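Local coordinates for sortase family protein (Clostridium perfringens, PDB 4D70) that is a class D sortase, a cysteine transpeptidase that probably cleaves a sorting signal in surface proteins and joins them to an acceptor on the cell envelope, at residues V29-K32 with T33-F37; I88-F91 with E92-M96. All coordinates share one frame; numbering follows the deposited sequence.

Overall arrangement
Contact 1 (29-37) comes first along the chain and lies on the surface, within the N-terminal helix 29-39; contact 2 (88-96) follows, partly buried, where strand 88-90 runs out into the loop that leads to strand 101-109. Their centres are 18 Å apart, and the nearest atoms, about 6 Å from each other, do not touch. Strand 71-77 connects them: helix 29-39 packs side chains on it, and strand 88-90 pairs with it in parallel within the mixed sheet of the sortase domain. N87, directly before contact 2, also bonds to T33 of contact 1. The N-terminal helix is thus laid against the same sheet whose strand 88-90 leads into the F91-T94 beta turn of contact 2.

Contact 1: V29-K32 with T33-F37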
loop_
_atom_site.group_PDB
_atom_site.type_symbol
_atom_site.label_atom_id
_atom_site.label_comp_id
_atom_site.label_asym_id
_atom_site.label_seq_id
_atom_site.Cartn_x
_atom_site.Cartn_y
_atom_site.Cartn_z
ATOM N N VAL A 29 -17.230 -1.505 -0.632
ATOM C CA VAL A 29 -16.541 -0.563 -1.501
ATOM C C VAL A 29 -15.211 -1.146 -1.922
ATOM O O VAL A 29 -14.745 -0.873 -3.025
ATOM C CB VAL A 29 -16.351 0.767 -0.776
ATOM C CG1 VAL A 29 -15.424 1.685 -1.544
ATOM C CG2 VAL A 29 -17.704 1.443 -0.591
ATOM N N GLU A 30 -14.617 -1.981 -1.070
ATOM C CA GLU A 30 -13.336 -2.593 -1.394
ATOM C C GLU A 30 -13.454 -3.410 -2.679
ATOM O O GLU A 30 -12.685 -3.193 -3.616
ATOM C CB GLU A 30 -12.843 -3.483 -0.247
ATOM C CG GLU A 30 -11.517 -4.178 -0.521
ATOM C CD GLU A 30 -11.021 -5.005 0.653
ATOM O OE1 GLU A 30 -11.748 -5.138 1.643
ATOM O OE2 GLU A 30 -9.889 -5.531 0.603
ATOM N N LYS A 31 -14.426 -4.323 -2.730
ATOM C CA LYS A 31 -14.585 -5.171 -3.912
ATOM C C LYS A 31 -14.765 -4.320 -5.167
ATOM O O LYS A 31 -14.209 -4.596 -6.228
ATOM C CB LYS A 31 -15.779 -6.086 -3.763
ATOM C CG LYS A 31 -16.088 -6.919 -4.999
ATOM C CD LYS A 31 -15.011 -7.952 -5.279
ATOM C CE LYS A 31 -15.443 -8.929 -6.375
ATOM N NZ LYS A 31 -14.305 -9.728 -6.896
ATOM N N LYS A 32 -15.573 -3.284 -5.038
ATOM C CA LYS A 32 -15.842 -2.440 -6.163
ATOM C C LYS A 32 -14.549 -1.801 -6.675
ATOM O O LYS A 32 -14.230 -1.865 -7.857
ATOM C CB LYS A 32 -16.834 -1.355 -5.773
ATOM C CG LYS A 32 -17.305 -0.571 -6.969
ATOM C CD LYS A 32 -18.336 0.518 -6.653
ATOM C CE LYS A 32 -18.054 1.821 -7.419
ATOM N NZ LYS A 32 -17.053 2.663 -6.696
ATOM N N THR A 33 -13.822 -1.154 -5.774
ATOM C CA THR A 33 -12.573 -0.508 -6.147
ATOM C C THR A 33 -11.693 -1.526 -6.799
ATOM O O THR A 33 -11.028 -1.265 -7.780
ATOM C CB THR A 33 -11.881 -0.035 -4.903
ATOM O OG1 THR A 33 -12.791 0.758 -4.144
ATOM C CG2 THR A 33 -10.638 0.743 -5.237
ATOM N N LEU A 34 -11.698 -2.706 -6.222
ATOM C CA LEU A 34 -10.865 -3.796 -6.719
ATOM C C LEU A 34 -11.285 -4.219 -8.100
ATOM O O LEU A 34 -10.466 -4.353 -8.992
ATOM C CB LEU A 34 -10.915 -4.965 -5.743
ATOM C CG LEU A 34 -10.418 -6.309 -6.195
ATOM C CD1 LEU A 34 -8.959 -6.191 -6.566
ATOM C CD2 LEU A 34 -10.559 -7.320 -5.070
ATOM N N GLU A 35 -12.576 -4.374 -8.320
ATOM C CA GLU A 35 -13.023 -4.819 -9.655
ATOM C C GLU A 35 -12.836 -3.736 -10.714
ATOM O O GLU A 35 -12.431 -4.016 -11.840
ATOM C CB GLU A 35 -14.458 -5.330 -9.594
ATOM C CG GLU A 35 -14.596 -6.625 -8.786
ATOM C CD GLU A 35 -13.576 -7.712 -9.188
ATOM O OE1 GLU A 35 -13.447 -8.030 -10.399
ATOM O OE2 GLU A 35 -12.875 -8.266 -8.298
ATOM N N GLU A 36 -13.040 -2.486 -10.340
ATOM C CA GLU A 36 -12.899 -1.394 -11.294
ATOM C C GLU A 36 -11.473 -1.257 -11.763
ATOM O O GLU A 36 -11.197 -0.881 -12.903
ATOM C CB GLU A 36 -13.407 -0.073 -10.676
ATOM C CG GLU A 36 -14.707 -0.254 -9.884
ATOM C CD GLU A 36 -15.662 0.913 -9.950
ATOM O OE1 GLU A 36 -15.378 1.991 -9.375
ATOM O OE2 GLU A 36 -16.745 0.727 -10.531
ATOM N N PHE A 37 -10.527 -1.527 -10.860
ATOM C CA PHE A 37 -9.140 -1.377 -11.230
ATOM C C PHE A 37 -8.760 -2.502 -12.186
ATOM O O PHE A 37 -8.105 -2.266 -13.198
ATOM C CB PHE A 37 -8.221 -1.435 -9.965
ATOM C CG PHE A 37 -6.771 -1.236 -10.273
ATOM C CD1 PHE A 37 -6.286 -0.013 -10.664
ATOM C CD2 PHE A 37 -5.876 -2.285 -10.109
ATOM C CE1 PHE A 37 -4.942 0.162 -10.923
ATOM C CE2 PHE A 37 -4.523 -2.125 -10.370
ATOM C CZ PHE A 37 -4.056 -0.912 -10.793
#
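T33 turns OG1 back beside its own backbone N (chi1 -53°), facing the carbonyl of V29 one helical turn earlier, while K31 and E35 bend toward each other at chi2 from the same side of the helix. The hydroxyl of T33 donates from OG1 to V29 O at 2.8 Å, approaching from above the carbonyl plane. That oxygen also takes the helical bond from T33 N, 2.9 Å and almost straight at 176°, so two donors of one residue grip a single acceptor. V29 CG1 lies 3.8 Å from T33 OG1, adding a methyl contact on this flank. The hydroxyl is also bonded to N87 OD1, which ties the buried side of the helix to the loop before strand 88-90. On the outer face, K31 reaches along the helix and its NZ forms a salt bridge to E35 OE2; the modelled 2.5 Å is very short, so the exact distance is doubtful. The aliphatic part follows the same path: K31 CE packs 3.4 Å from E35 CG, the two chains crossing at a slant. K32 and E36 repeat the spacing with a weak salt bridge, K32 NZ to E36 OE1 at 3.2 Å. Both ion pairs lie on the exposed side of the helix and are probably screened by water. E30, by contrast, sends its carboxylate out of the contact to T73 on strand 71-77 and to the backbone of S27. Routine bonds from L34 N to E30 O and from E35 N to K31 O continue the helix, and L34 leans on L63 and V74 of the sheet. The whole is a typical amphipathic alpha-helix, with i to i+4 lysine-glutamate pairs outside and a threonine hydroxyl bonded to the i-4 carbonyl inside, here packed on the sortase beta-sheet.

Contact 2: I88-F91 with E92-M96; sequences IGHF and ENTAM
H90 NE2 meets the backbone of the following loop, donating to A95 O at 3.0 Å. This bond is bent, with an N-H...O angle of 139°: the acceptor is tilted from the imidazole plane, and the donor stands above the carbonyl plane of A95. A second, weak bond runs from the same NE2 to T94 O at 3.2 Å. M96, bent at chi2, brings its thioether end to the CE1-ND1 side of the H90 ring, the two side chains at about a right angle; its SD lies 4.3 Å from the ring centroid, obliquely placed, and CE comes to 3.7 Å from H90 CE1. Beside this, the type I beta turn F91-T94 is closed at F91 O, which receives T94 OG1 at 2.7 Å and T94 N at 3.1 Å. With chi1 at 68° the T94 hydroxyl sits between its own backbone N and carbonyl carbon, within reach of F91 O, while CG2 packs 3.8 Å from F91 CB. The next shell holds these groups in place. H90 ND1 is hydrogen-bonded to E77 OE1, so both ring nitrogens have a partner and the ring's rotation is restrained; F103 meets the ring. E92 directs its carboxylate to S79, and T94 OG1 also bonds to S104 N. Q158 and E99 receive the amides of A95 and M96. The turn follows directly on strand 88-90, which lies between strands 71-77 (parallel) and 101-109 (antiparallel); H90 shares a backbone hydrogen bond with A76, F91, just past the strand, one with S104, and H90 and M96 rest on I61 of strand 60-66.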
loop_
_atom_site.group_PDB
_atom_site.type_symbol
_atom_site.label_atom_id
_atom_site.label_comp_id
_atom_site.label_asym_id
_atom_site.label_seq_id
_atom_site.Cartn_x
_atom_site.Cartn_y
_atom_site.Cartn_z
ATOM N N ILE A 88 -7.321 0.041 1.873
ATOM C CA ILE A 88 -5.916 0.343 2.107
ATOM C C ILE A 88 -5.608 1.565 1.249
ATOM O O ILE A 88 -6.026 1.624 0.104
ATOM C CB ILE A 88 -5.037 -0.807 1.594
ATOM C CG1 ILE A 88 -5.236 -2.091 2.388
ATOM C CG2 ILE A 88 -3.585 -0.417 1.618
ATOM C CD1 ILE A 88 -4.517 -3.250 1.727
ATOM N N GLY A 89 -4.850 2.502 1.756
ATOM C CA GLY A 89 -4.657 3.774 1.055
ATOM C C GLY A 89 -3.213 4.134 0.839
ATOM O O GLY A 89 -2.338 3.692 1.606
ATOM N N HIS A 90 -2.941 4.888 -0.220
ATOM C CA HIS A 90 -1.572 5.299 -0.562
ATOM C C HIS A 90 -1.368 6.697 -0.017
ATOM O O HIS A 90 -2.150 7.615 -0.329
ATOM C CB HIS A 90 -1.364 5.220 -2.073
ATOM C CG HIS A 90 -0.128 5.885 -2.555
ATOM N ND1 HIS A 90 -0.122 6.934 -3.465
ATOM C CD2 HIS A 90 1.159 5.629 -2.285
ATOM C CE1 HIS A 90 1.122 7.288 -3.720
ATOM N NE2 HIS A 90 1.916 6.526 -2.989
ATOM N N PHE A 91 -0.330 6.901 0.775
ATOM C CA PHE A 91 -0.005 8.255 1.230
ATOM C C PHE A 91 0.373 9.143 0.041
ATOM O O PHE A 91 1.303 8.860 -0.753
ATOM C CB PHE A 91 1.136 8.304 2.214
ATOM C CG PHE A 91 0.817 7.758 3.557
ATOM C CD1 PHE A 91 1.025 6.435 3.836
ATOM C CD2 PHE A 91 0.338 8.595 4.583
ATOM C CE1 PHE A 91 0.757 5.904 5.094
ATOM C CE2 PHE A 91 0.043 8.069 5.846
ATOM C CZ PHE A 91 0.274 6.718 6.109
ATOM N N GLU A 92 -0.304 10.272 -0.002
ATOM C CA GLU A 92 -0.324 11.200 -1.143
ATOM C C GLU A 92 1.037 11.610 -1.702
ATOM O O GLU A 92 1.270 11.604 -2.906
ATOM C CB GLU A 92 -1.161 12.466 -0.745
ATOM C CG GLU A 92 -2.671 12.142 -0.539
ATOM C CD GLU A 92 -3.136 11.708 0.904
ATOM O OE1 GLU A 92 -2.295 11.258 1.750
ATOM O OE2 GLU A 92 -4.406 11.770 1.194
ATOM N N ASN A 93 1.919 12.026 -0.862
ATOM C CA ASN A 93 3.175 12.566 -1.407
ATOM C C ASN A 93 4.308 11.530 -1.424
ATOM O O ASN A 93 5.475 11.863 -1.394
ATOM C CB ASN A 93 3.563 13.799 -0.609
ATOM C CG ASN A 93 2.507 14.892 -0.704
ATOM O OD1 ASN A 93 2.113 15.300 -1.785
ATOM N ND2 ASN A 93 2.016 15.323 0.429
ATOM N N THR A 94 3.957 10.256 -1.468
ATOM C CA THR A 94 4.974 9.227 -1.542
ATOM C C THR A 94 5.057 8.604 -2.923
ATOM O O THR A 94 4.125 8.667 -3.722
ATOM C CB THR A 94 4.758 8.160 -0.447
ATOM O OG1 THR A 94 3.584 7.390 -0.685
ATOM C CG2 THR A 94 4.669 8.865 0.899
ATOM N N ALA A 95 6.201 7.992 -3.195
ATOM C CA ALA A 95 6.433 7.330 -4.457
ATOM C C ALA A 95 5.309 6.406 -4.839
ATOM O O ALA A 95 4.608 5.816 -3.992
ATOM C CB ALA A 95 7.729 6.526 -4.389
ATOM N N MET A 96 5.188 6.221 -6.140
ATOM C CA MET A 96 4.302 5.204 -6.697
ATOM C C MET A 96 5.055 3.894 -6.813
ATOM O O MET A 96 6.300 3.821 -6.668
ATOM C CB MET A 96 3.827 5.636 -8.096
ATOM C CG MET A 96 2.799 6.749 -8.045
ATOM S SD MET A 96 1.250 6.162 -7.283
ATOM C CE MET A 96 0.162 7.568 -7.303
#